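Local coordinates for nidogen (Mus musculus, PDB 1NPE), which is a basement membrane glycoprotein, also called entactin, whose YWTD beta-propeller domain, the fragment in this structure, probably mediates binding to laminin, at residues 150-153 and 154-158. Numbering follows the deposited sequence.
Sequences TSHM and DGTNR
His-152 and Gly-155 close a type I beta turn through the bond from Gly-155 N to His-152 O (3.1 Å). His-152 N in turn donates to Thr-156 O (2.9 Å), almost straight along that carbonyl. His-152 O takes a second donor, the hydroxyl OG of Ser-151, so two donors hold this one oxygen, one from each face of its plane. Past the turn the chain runs back beside the strand, where Arg-158 CA makes a CA-H...O contact with Thr-150 O (3.3 Å).

With CG beside the backbone N (chi1 -76°), the His-152 ring is set against Thr-156 and Asn-157. Asn-157 covers one face: its CB sits 3.8 Å from the centroid of the His-152 ring and almost on the normal, a CH-pi contact, while the amide, tilted 40° to the ring, leans over its rim and sets OD1 2.9 Å from His-152 CE1. Thr-156 OG1 comes in obliquely, 2.7 Å from His-152 ND1. At the ring's edge, in its plane, lies Asp-154 OD1. That oxygen also accepts from Thr-156 N (2.9 Å), an Asx turn; with CG between its own N and carbonyl carbon (chi1 61°), the Asp-154 carboxylate faces the N-H of Thr-156.

The extended Arg-158 side chain leads away to a salt bridge from NH2 to Glu-149 and a hydrogen bond from NH1 to Thr-119 O, while Ser-151 packs on Trp-138 and Phe-117. The whole is a tight connection between strands 147-152 and 159-162, the third and fourth strands of one four-stranded antiparallel blade in the six-bladed YWTD beta-propeller: a type I beta turn overlapped at its end by an Asx turn.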
loop_
_atom_site.group_PDB
_atom_site.type_symbol
_atom_site.label_atom_id
_atom_site.label_comp_id
_atom_site.label_asym_id
_atom_site.label_seq_id
_atom_site.Cartn_x
_atom_site.Cartn_y
_atom_site.Cartn_z
ATOM N N THR A 150 10.622 13.823 4.308
ATOM C CA THR A 150 10.533 14.131 5.717
ATOM C C THR A 150 9.880 15.491 5.889
ATOM O O THR A 150 9.828 16.297 4.960
ATOM C CB THR A 150 11.917 14.141 6.421
ATOM O OG1 THR A 150 11.724 14.273 7.831
ATOM C CG2 THR A 150 12.762 15.309 5.963
ATOM N N SER A 151 9.343 15.717 7.077
ATOM C CA SER A 151 8.729 16.990 7.418
ATOM C C SER A 151 8.574 17.002 8.923
ATOM O O SER A 151 8.795 15.980 9.583
ATOM C CB SER A 151 7.353 17.141 6.760
ATOM O OG SER A 151 6.344 16.467 7.499
ATOM N N HIS A 152 8.251 18.164 9.470
ATOM C CA HIS A 152 8.011 18.264 10.900
ATOM C C HIS A 152 6.644 17.584 11.073
ATOM O O HIS A 152 5.859 17.519 10.127
ATOM C CB HIS A 152 7.891 19.735 11.342
ATOM C CG HIS A 152 9.192 20.477 11.421
ATOM N ND1 HIS A 152 9.255 21.843 11.603
ATOM C CD2 HIS A 152 10.476 20.043 11.395
ATOM C CE1 HIS A 152 10.518 22.218 11.695
ATOM N NE2 HIS A 152 11.280 21.145 11.571
ATOM N N MET A 153 6.361 17.074 12.264
ATOM C CA MET A 153 5.071 16.447 12.511
ATOM C C MET A 153 3.940 17.468 12.446
ATOM O O MET A 153 2.787 17.102 12.205
ATOM C CB MET A 153 5.074 15.712 13.853
ATOM C CG MET A 153 5.756 14.353 13.768
ATOM S SD MET A 153 6.156 13.622 15.350
ATOM C CE MET A 153 4.566 13.213 15.924
ATOM N N ASP A 154 4.289 18.748 12.598
ATOM C CA ASP A 154 3.312 19.839 12.545
ATOM C C ASP A 154 2.925 20.250 11.117
ATOM O O ASP A 154 2.077 21.120 10.923
ATOM C CB ASP A 154 3.787 21.061 13.358
ATOM C CG ASP A 154 5.097 21.662 12.843
ATOM O OD1 ASP A 154 5.332 21.677 11.622
ATOM O OD2 ASP A 154 5.893 22.154 13.669
ATOM N N GLY A 155 3.583 19.658 10.124
ATOM C CA GLY A 155 3.265 19.970 8.740
ATOM C C GLY A 155 4.200 20.920 8.020
ATOM O O GLY A 155 4.043 21.138 6.821
ATOM N N THR A 156 5.150 21.513 8.737
ATOM C CA THR A 156 6.095 22.430 8.111
ATOM C C THR A 156 7.372 21.696 7.709
ATOM O O THR A 156 7.549 20.508 8.004
ATOM C CB THR A 156 6.501 23.608 9.056
ATOM O OG1 THR A 156 7.327 23.120 10.125
ATOM C CG2 THR A 156 5.263 24.295 9.639
ATOM N N ASN A 157 8.230 22.412 6.988
ATOM C CA ASN A 157 9.526 21.908 6.564
ATOM C C ASN A 157 9.560 20.592 5.779
ATOM O O ASN A 157 10.393 19.722 6.041
ATOM C CB ASN A 157 10.453 21.838 7.781
ATOM C CG ASN A 157 10.689 23.203 8.407
ATOM O OD1 ASN A 157 9.902 23.666 9.233
ATOM N ND2 ASN A 157 11.768 23.862 7.999
ATOM N N ARG A 158 8.656 20.455 4.816
ATOM C CA ARG A 158 8.622 19.262 3.985
ATOM C C ARG A 158 9.802 19.312 3.016
ATOM O O ARG A 158 10.124 20.372 2.475
ATOM C CB ARG A 158 7.315 19.185 3.199
ATOM C CG ARG A 158 7.242 17.984 2.279
ATOM C CD ARG A 158 5.932 17.925 1.530
ATOM N NE ARG A 158 5.892 16.776 0.633
ATOM C CZ ARG A 158 4.902 16.514 -0.215
ATOM N NH1 ARG A 158 3.852 17.323 -0.291
ATOM N NH2 ARG A 158 4.965 15.435 -0.986
#